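Local coordinates for histidine-rich glycoprotein (Oryctolagus cuniculus, PDB 4CCV) that acts as a plasma adapter glycoprotein, binding heparin, heme, plasminogen, thrombospondin and divalent metals, and is implicated in regulating coagulation, fibrinolysis and angiogenesis, here represented by its second cystatin domain, at residues 13-17 and 89-93; 52-58 and 77-83. All coordinates share one frame; numbering follows the deposited sequence.

Contact 1: residues 13-17 and 89-93; sequences PFRKS and NLENP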
ATOM      1  N   PRO A  13     -11.661   7.040  -0.595  1.00 44.58           N
ATOM      2  CA  PRO A  13     -11.039   8.073   0.242  1.00 44.41           C
ATOM      3  C   PRO A  13      -9.642   7.728   0.824  1.00 41.77           C
ATOM      4  O   PRO A  13      -8.988   8.610   1.401  1.00 43.54           O
ATOM      5  CB  PRO A  13     -12.069   8.271   1.360  1.00 47.63           C
ATOM      6  CG  PRO A  13     -13.359   7.763   0.800  1.00 50.06           C
ATOM      7  CD  PRO A  13     -12.910   6.565   0.000  1.00 48.51           C
ATOM      8  N   PHE A  14      -9.185   6.471   0.652  1.00 37.20           N
ATOM      9  CA  PHE A  14      -7.880   6.046   1.150  1.00 33.79           C
ATOM     10  C   PHE A  14      -6.850   6.081   0.039  1.00 33.59           C
ATOM     11  O   PHE A  14      -5.690   5.799   0.278  1.00 31.37           O
ATOM     12  CB  PHE A  14      -8.003   4.684   1.813  1.00 33.18           C
ATOM     13  CG  PHE A  14      -8.743   4.762   3.110  1.00 34.40           C
ATOM     14  CD1 PHE A  14      -8.070   5.067   4.282  1.00 35.01           C
ATOM     15  CD2 PHE A  14     -10.111   4.651   3.137  1.00 36.54           C
ATOM     16  CE1 PHE A  14      -8.765   5.169   5.485  1.00 37.46           C
ATOM     17  CE2 PHE A  14     -10.822   4.805   4.318  1.00 40.23           C
ATOM     18  CZ  PHE A  14     -10.150   5.067   5.497  1.00 39.76           C
ATOM     19  N   ARG A  15      -7.260   6.486  -1.160  1.00 35.16           N
ATOM     20  CA  ARG A  15      -6.338   6.472  -2.274  1.00 36.70           C
ATOM     21  C   ARG A  15      -5.185   7.426  -2.088  1.00 34.51           C
ATOM     22  O   ARG A  15      -4.041   7.079  -2.329  1.00 32.17           O
ATOM     23  CB  ARG A  15      -7.012   6.751  -3.638  1.00 41.57           C
ATOM     24  CG  ARG A  15      -6.022   6.355  -4.726  1.00 45.57           C
ATOM     25  CD  ARG A  15      -6.590   6.423  -6.145  1.00 54.36           C
ATOM     26  NE  ARG A  15      -5.517   5.983  -7.036  1.00 58.98           N
ATOM     27  CZ  ARG A  15      -5.404   4.767  -7.558  1.00 60.17           C
ATOM     28  NH1 ARG A  15      -6.338   3.837  -7.356  1.00 61.11           N
ATOM     29  NH2 ARG A  15      -4.354   4.505  -8.325  1.00 63.79           N
ATOM     30  N   LYS A  16      -5.476   8.616  -1.595  1.00 35.26           N
ATOM     31  CA  LYS A  16      -4.440   9.598  -1.371  1.00 37.65           C
ATOM     32  C   LYS A  16      -3.455   9.135  -0.280  1.00 34.63           C
ATOM     33  O   LYS A  16      -2.236   9.440  -0.324  1.00 34.18           O
ATOM     34  CB  LYS A  16      -5.131  10.912  -1.006  1.00 46.41           C
ATOM     35  CG  LYS A  16      -4.245  11.982  -0.427  1.00 55.13           C
ATOM     36  CD  LYS A  16      -5.059  13.146   0.197  1.00 64.98           C
ATOM     37  CE  LYS A  16      -5.871  12.714   1.455  1.00 69.35           C
ATOM     38  NZ  LYS A  16      -5.092  12.107   2.602  1.00 66.83           N
ATOM     39  N   SER A  17      -4.003   8.436   0.711  1.00 32.19           N
ATOM     40  CA  SER A  17      -3.199   7.899   1.786  1.00 31.75           C
ATOM     41  C   SER A  17      -2.199   6.860   1.199  1.00 28.98           C
ATOM     42  O   SER A  17      -1.029   6.761   1.642  1.00 29.75           O
ATOM     43  CB  SER A  17      -4.095   7.308   2.881  1.00 33.10           C
ATOM     44  OG  SER A  17      -4.888   8.303   3.587  1.00 36.09           O
ATOM     45  N   ASN A  89     -10.453  13.873  10.070  1.00 59.15           N
ATOM     46  CA  ASN A  89     -10.309  13.375   8.721  1.00 55.65           C
ATOM     47  C   ASN A  89      -9.060  12.510   8.620  1.00 49.02           C
ATOM     48  O   ASN A  89      -8.354  12.309   9.601  1.00 49.13           O
ATOM     49  CB  ASN A  89     -10.232  14.559   7.749  1.00 55.69           C
ATOM     50  CG  ASN A  89      -9.052  15.488   8.021  1.00 53.98           C
ATOM     51  OD1 ASN A  89      -7.894  15.080   8.327  1.00 47.65           O
ATOM     52  ND2 ASN A  89      -9.328  16.761   7.886  1.00 56.55           N
ATOM     53  N   LEU A  90      -8.761  12.060   7.410  1.00 49.47           N
ATOM     54  CA  LEU A  90      -7.667  11.116   7.153  1.00 47.36           C
ATOM     55  C   LEU A  90      -6.348  11.763   6.875  1.00 47.56           C
ATOM     56  O   LEU A  90      -5.376  11.056   6.659  1.00 46.88           O
ATOM     57  CB  LEU A  90      -8.017  10.257   5.918  1.00 49.83           C
ATOM     58  CG  LEU A  90      -9.224   9.363   6.171  1.00 51.30           C
ATOM     59  CD1 LEU A  90      -9.656   8.595   4.931  1.00 54.62           C
ATOM     60  CD2 LEU A  90      -8.927   8.453   7.367  1.00 48.32           C
ATOM     61  N   GLU A  91      -6.291  13.096   6.882  1.00 48.33           N
ATOM     62  CA  GLU A  91      -5.149  13.808   6.324  1.00 49.87           C
ATOM     63  C   GLU A  91      -3.868  13.758   7.130  1.00 45.38           C
ATOM     64  O   GLU A  91      -2.802  13.977   6.562  1.00 45.73           O
ATOM     65  CB  GLU A  91      -5.457  15.288   6.119  1.00 56.61           C
ATOM     66  CG  GLU A  91      -6.745  15.550   5.400  1.00 67.24           C
ATOM     67  CD  GLU A  91      -6.738  14.971   4.005  1.00 76.60           C
ATOM     68  OE1 GLU A  91      -6.114  15.612   3.122  1.00 82.94           O
ATOM     69  OE2 GLU A  91      -7.358  13.880   3.803  1.00 79.78           O
ATOM     70  N   ASN A  92      -3.948  13.516   8.434  1.00 38.88           N
ATOM     71  CA  ASN A  92      -2.820  13.794   9.302  1.00 36.25           C
ATOM     72  C   ASN A  92      -2.574  12.694  10.341  1.00 33.63           C
ATOM     73  O   ASN A  92      -2.631  12.904  11.553  1.00 33.32           O
ATOM     74  CB  ASN A  92      -3.058  15.160   9.947  1.00 39.13           C
ATOM     75  CG  ASN A  92      -3.061  16.270   8.929  1.00 42.53           C
ATOM     76  OD1 ASN A  92      -4.103  16.868   8.603  1.00 47.57           O
ATOM     77  ND2 ASN A  92      -1.896  16.529   8.368  1.00 43.14           N
ATOM     78  N   PRO A  93      -2.261  11.506   9.863  1.00 31.17           N
ATOM     79  CA  PRO A  93      -1.877  10.482  10.839  1.00 30.39           C
ATOM     80  C   PRO A  93      -0.683  10.865  11.692  1.00 31.06           C
ATOM     81  O   PRO A  93       0.194  11.608  11.248  1.00 33.64           O
ATOM     82  CB  PRO A  93      -1.600   9.249   9.970  1.00 30.06           C
ATOM     83  CG  PRO A  93      -1.215   9.791   8.661  1.00 30.62           C
ATOM     84  CD  PRO A  93      -2.083  11.049   8.464  1.00 30.95           C
TER
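Leu90 meets the Phe14 ring through one methyl: Leu90 CD1 lies 3.7 Å from the ring centroid and 20° off the normal, which makes this a CH-pi contact over a face. Leu90 CD1 is displaced toward the CE1-CZ side of the rim, and the second methyl, Leu90 CD2, follows at 3.8 Å from Phe14 CE1. Leu90 CD1 also rests against the backbone, 3.6 Å from Pro13 O, so one branch of Leu90 touches both the ring face and the Pro13 carbonyl.

On the outer side, Lys16 NZ and Glu91 OE2 form a salt bridge of 3.1 Å. Lys16 leaves the helix with CG anti to its backbone N (chi1 166°), then bends at both chi3 and chi4, which curls the ammonium group back toward the loop. Glu91 starts out pointing away from the helix and folds at chi2 (-62°), returning its carboxylate to the lysine, the two side chains crossing at about a right angle.

Behind Glu91 the loop is braced by an Asx turn, Glu91 N donating to Asn89 OD1 at 2.9 Å, with the donor above the carbonyl plane. Further out, Phe14 meets the Tyr54 ring and touches Val43, while Leu90 packs on Phe83. The contact thus joins the N-terminal end of helix 15-27 to the loop between strands 73-84 and 95-104, both on the helix-bearing side of a cystatin fold.

Contact 2: residues 52-58 and 77-83; sequences TNYYVDF and CRADLSF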
ATOM      1  N   THR A  52      -6.788   4.954  16.576  1.00 40.98           N
ATOM      2  CA  THR A  52      -7.481   4.291  15.529  1.00 39.37           C
ATOM      3  C   THR A  52      -6.443   4.014  14.422  1.00 37.60           C
ATOM      4  O   THR A  52      -5.808   4.931  13.913  1.00 38.96           O
ATOM      5  CB  THR A  52      -8.673   5.155  15.104  1.00 39.18           C
ATOM      6  OG1 THR A  52      -9.573   5.151  16.209  1.00 39.73           O
ATOM      7  CG2 THR A  52      -9.416   4.538  13.930  1.00 39.56           C
ATOM      8  N   ASN A  53      -6.232   2.741  14.127  1.00 32.25           N
ATOM      9  CA  ASN A  53      -5.359   2.333  13.028  1.00 32.24           C
ATOM     10  C   ASN A  53      -6.149   1.940  11.800  1.00 30.49           C
ATOM     11  O   ASN A  53      -7.132   1.197  11.895  1.00 33.18           O
ATOM     12  CB  ASN A  53      -4.446   1.197  13.511  1.00 31.86           C
ATOM     13  CG  ASN A  53      -3.406   1.672  14.496  1.00 33.25           C
ATOM     14  OD1 ASN A  53      -3.607   1.736  15.722  1.00 38.84           O
ATOM     15  ND2 ASN A  53      -2.292   2.015  13.983  1.00 33.71           N
ATOM     16  N   TYR A  54      -5.737   2.426  10.632  1.00 30.66           N
ATOM     17  CA  TYR A  54      -6.290   1.961   9.340  1.00 29.31           C
ATOM     18  C   TYR A  54      -5.192   1.270   8.607  1.00 27.81           C
ATOM     19  O   TYR A  54      -4.103   1.812   8.508  1.00 29.70           O
ATOM     20  CB  TYR A  54      -6.800   3.116   8.449  1.00 30.66           C
ATOM     21  CG  TYR A  54      -8.000   3.818   9.001  1.00 31.82           C
ATOM     22  CD1 TYR A  54      -7.843   4.817   9.943  1.00 33.90           C
ATOM     23  CD2 TYR A  54      -9.287   3.460   8.626  1.00 31.49           C
ATOM     24  CE1 TYR A  54      -8.938   5.468  10.491  1.00 35.82           C
ATOM     25  CE2 TYR A  54     -10.401   4.087   9.175  1.00 34.57           C
ATOM     26  CZ  TYR A  54     -10.212   5.117  10.096  1.00 35.72           C
ATOM     27  OH  TYR A  54     -11.256   5.765  10.688  1.00 39.71           O
ATOM     28  N   TYR A  55      -5.481   0.075   8.109  1.00 26.67           N
ATOM     29  CA  TYR A  55      -4.526  -0.741   7.372  1.00 27.11           C
ATOM     30  C   TYR A  55      -5.003  -0.720   5.942  1.00 27.26           C
ATOM     31  O   TYR A  55      -6.098  -1.221   5.611  1.00 28.46           O
ATOM     32  CB  TYR A  55      -4.410  -2.167   7.945  1.00 28.40           C
ATOM     33  CG  TYR A  55      -3.899  -2.127   9.390  1.00 31.91           C
ATOM     34  CD1 TYR A  55      -2.535  -2.105   9.676  1.00 33.10           C
ATOM     35  CD2 TYR A  55      -4.773  -2.106  10.461  1.00 34.70           C
ATOM     36  CE1 TYR A  55      -2.079  -2.071  11.003  1.00 34.93           C
ATOM     37  CE2 TYR A  55      -4.318  -2.046  11.785  1.00 35.02           C
ATOM     38  CZ  TYR A  55      -2.971  -2.059  12.048  1.00 34.69           C
ATOM     39  OH  TYR A  55      -2.505  -1.959  13.371  1.00 36.41           O
ATOM     40  N   VAL A  56      -4.258   0.017   5.127  1.00 26.73           N
ATOM     41  CA  VAL A  56      -4.654   0.270   3.757  1.00 26.94           C
ATOM     42  C   VAL A  56      -3.830  -0.674   2.920  1.00 25.77           C
ATOM     43  O   VAL A  56      -2.624  -0.481   2.863  1.00 26.25           O
ATOM     44  CB  VAL A  56      -4.346   1.700   3.337  1.00 28.14           C
ATOM     45  CG1 VAL A  56      -4.755   1.933   1.883  1.00 30.61           C
ATOM     46  CG2 VAL A  56      -5.105   2.670   4.227  1.00 29.79           C
ATOM     47  N   ASP A  57      -4.477  -1.654   2.268  1.00 24.76           N
ATOM     48  CA  ASP A  57      -3.813  -2.701   1.463  1.00 24.95           C
ATOM     49  C   ASP A  57      -4.002  -2.283   0.021  1.00 25.54           C
ATOM     50  O   ASP A  57      -5.127  -2.051  -0.395  1.00 25.52           O
ATOM     51  CB  ASP A  57      -4.441  -4.096   1.634  1.00 26.19           C
ATOM     52  CG  ASP A  57      -4.297  -4.656   3.056  1.00 28.55           C
ATOM     53  OD1 ASP A  57      -3.360  -4.210   3.700  1.00 28.88           O
ATOM     54  OD2 ASP A  57      -5.106  -5.483   3.540  1.00 29.09           O
ATOM     55  N   PHE A  58      -2.902  -2.146  -0.694  1.00 25.85           N
ATOM     56  CA  PHE A  58      -2.918  -1.592  -2.045  1.00 27.09           C
ATOM     57  C   PHE A  58      -1.955  -2.290  -2.983  1.00 26.77           C
ATOM     58  O   PHE A  58      -0.950  -2.865  -2.528  1.00 26.05           O
ATOM     59  CB  PHE A  58      -2.779  -0.040  -2.061  1.00 26.25           C
ATOM     60  CG  PHE A  58      -1.506   0.502  -1.537  1.00 26.15           C
ATOM     61  CD1 PHE A  58      -1.343   0.741  -0.180  1.00 26.83           C
ATOM     62  CD2 PHE A  58      -0.477   0.841  -2.386  1.00 26.77           C
ATOM     63  CE1 PHE A  58      -0.186   1.319   0.296  1.00 26.97           C
ATOM     64  CE2 PHE A  58       0.701   1.383  -1.913  1.00 26.82           C
ATOM     65  CZ  PHE A  58       0.824   1.665  -0.559  1.00 29.06           C
ATOM     66  N   CYS A  77       1.341  -3.622  -1.035  1.00 29.08           N
ATOM     67  CA  CYS A  77       1.790  -2.875   0.110  1.00 30.04           C
ATOM     68  C   CYS A  77       0.683  -2.826   1.143  1.00 27.98           C
ATOM     69  O   CYS A  77      -0.511  -2.901   0.824  1.00 27.54           O
ATOM     70  CB  CYS A  77       2.207  -1.443  -0.230  1.00 33.90           C
ATOM     71  SG  CYS A  77       3.458  -1.280  -1.523  1.00 38.13           S
ATOM     72  N   ARG A  78       1.105  -2.706   2.401  1.00 27.06           N
ATOM     73  CA  ARG A  78       0.202  -2.360   3.481  1.00 27.58           C
ATOM     74  C   ARG A  78       0.776  -1.129   4.160  1.00 29.63           C
ATOM     75  O   ARG A  78       1.932  -1.136   4.551  1.00 29.99           O
ATOM     76  CB  ARG A  78       0.068  -3.498   4.517  1.00 29.41           C
ATOM     77  CG  ARG A  78      -0.689  -3.056   5.766  1.00 30.75           C
ATOM     78  CD  ARG A  78      -1.130  -4.178   6.695  1.00 31.79           C
ATOM     79  NE  ARG A  78      -2.304  -4.826   6.122  1.00 31.27           N
ATOM     80  CZ  ARG A  78      -3.005  -5.783   6.722  1.00 35.79           C
ATOM     81  NH1 ARG A  78      -2.629  -6.271   7.899  1.00 35.84           N
ATOM     82  NH2 ARG A  78      -4.063  -6.312   6.116  1.00 36.78           N
ATOM     83  N   ALA A  79      -0.060  -0.108   4.313  1.00 30.23           N
ATOM     84  CA  ALA A  79       0.236   1.065   5.095  1.00 30.29           C
ATOM     85  C   ALA A  79      -0.610   1.060   6.345  1.00 29.78           C
ATOM     86  O   ALA A  79      -1.844   1.043   6.307  1.00 32.30           O
ATOM     87  CB  ALA A  79      -0.007   2.346   4.298  1.00 30.11           C
ATOM     88  N   ASP A  80       0.060   1.188   7.462  1.00 28.88           N
ATOM     89  CA  ASP A  80      -0.614   1.257   8.737  1.00 29.46           C
ATOM     90  C   ASP A  80      -0.676   2.727   9.100  1.00 30.32           C
ATOM     91  O   ASP A  80       0.356   3.294   9.476  1.00 30.69           O
ATOM     92  CB  ASP A  80       0.147   0.482   9.802  1.00 34.38           C
ATOM     93  CG  ASP A  80      -0.337   0.808  11.242  1.00 41.04           C
ATOM     94  OD1 ASP A  80      -1.392   1.493  11.458  1.00 43.73           O
ATOM     95  OD2 ASP A  80       0.378   0.405  12.172  1.00 47.04           O
ATOM     96  N   LEU A  81      -1.855   3.333   9.066  1.00 29.71           N
ATOM     97  CA  LEU A  81      -1.991   4.758   9.460  1.00 31.10           C
ATOM     98  C   LEU A  81      -2.587   4.838  10.872  1.00 30.83           C
ATOM     99  O   LEU A  81      -3.661   4.292  11.152  1.00 29.53           O
ATOM    100  CB  LEU A  81      -2.911   5.509   8.508  1.00 34.58           C
ATOM    101  CG  LEU A  81      -2.698   5.186   7.010  1.00 42.12           C
ATOM    102  CD1 LEU A  81      -3.923   5.516   6.139  1.00 48.88           C
ATOM    103  CD2 LEU A  81      -1.521   5.930   6.506  1.00 41.92           C
ATOM    104  N   SER A  82      -1.844   5.465  11.760  1.00 28.86           N
ATOM    105  CA  SER A  82      -2.249   5.567  13.127  1.00 34.04           C
ATOM    106  C   SER A  82      -2.726   6.982  13.437  1.00 32.59           C
ATOM    107  O   SER A  82      -2.004   7.964  13.241  1.00 33.54           O
ATOM    108  CB  SER A  82      -1.065   5.197  14.018  1.00 35.20           C
ATOM    109  OG  SER A  82      -1.479   5.195  15.342  1.00 42.53           O
ATOM    110  N   PHE A  83      -3.954   7.073  13.910  1.00 35.01           N
ATOM    111  CA  PHE A  83      -4.613   8.345  14.141  1.00 35.25           C
ATOM    112  C   PHE A  83      -4.979   8.553  15.604  1.00 39.17           C
ATOM    113  O   PHE A  83      -5.462   7.663  16.319  1.00 39.69           O
ATOM    114  CB  PHE A  83      -5.919   8.512  13.326  1.00 35.26           C
ATOM    115  CG  PHE A  83      -5.695   8.665  11.861  1.00 33.22           C
ATOM    116  CD1 PHE A  83      -5.507   9.930  11.299  1.00 31.67           C
ATOM    117  CD2 PHE A  83      -5.664   7.529  11.017  1.00 31.53           C
ATOM    118  CE1 PHE A  83      -5.287  10.065   9.940  1.00 30.41           C
ATOM    119  CE2 PHE A  83      -5.433   7.673   9.670  1.00 30.46           C
ATOM    120  CZ  PHE A  83      -5.267   8.935   9.124  1.00 31.47           C
TER
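Strands 52-58 and 77-83 form an antiparallel hairpin pairing within the cystatin sheet, their axes at 162° and 4.6 Å apart at closest approach. Backbone hydrogen bonds run in both directions at four pairs, Thr52-Phe83, Tyr54-Leu81, Val56-Ala79 and Phe58-Cys77, so the register is unbroken.

Polar contacts occupy the face of Asn53, Tyr55, Asp57, Arg78 and Asp80. Arg78 grips Asp57 side-on, Arg78 NE to Asp57 OD1 at 2.7 Å and Arg78 NH2 to Asp57 OD2 at 2.9 Å, both through syn lone pairs, with the two planes nearly coplanar. Asp57 OD2 has a second partner in Arg42, so the carboxylate is held by two arginines, which probably balances its charge. Asn53 ND2 reaches the syn lone pair of Asp80 OD1 at 2.7 Å, while the Tyr55 ring lies alongside Asp80.

Apolar packing occupies the other face, toward helix 15-27. Val56 CG2 meets Leu81 CD1 at 3.6 Å, and Tyr54 CD1 approaches Phe83 CD2 with the ring planes at 82°. Phe58 holds CG between its backbone N and carbonyl carbon (chi1 64°), swinging its ring across to Cys77, whose sulfur is disulfide-bonded to Cys100. Cys77 CB sits over that ring, 3.4 Å from Phe58 CZ.

How the contacts relate
Contact 1 closes a chain loop within which contact 2 is nested, and their centres lie 10 Å apart. They meet on the apolar face of the hairpin. Phe14 CE1 lies 3.6 Å from Tyr54 CD2, while Phe83 CZ comes within 3.3 Å of Leu90 O and Phe83 CE1 within 3.4 Å of Pro93 N. Tyr54 and Phe83 therefore touch contact 1 as well as their strand partners, linking the sheet to segment 13-17 and to loop 89-93. The glutathione pocket of Arg36, Arg61, Cys63 and Ser66 includes no residue of either contact. The Cys77 side chain of contact 2 is about 9 Å from an N-acetylglucosamine.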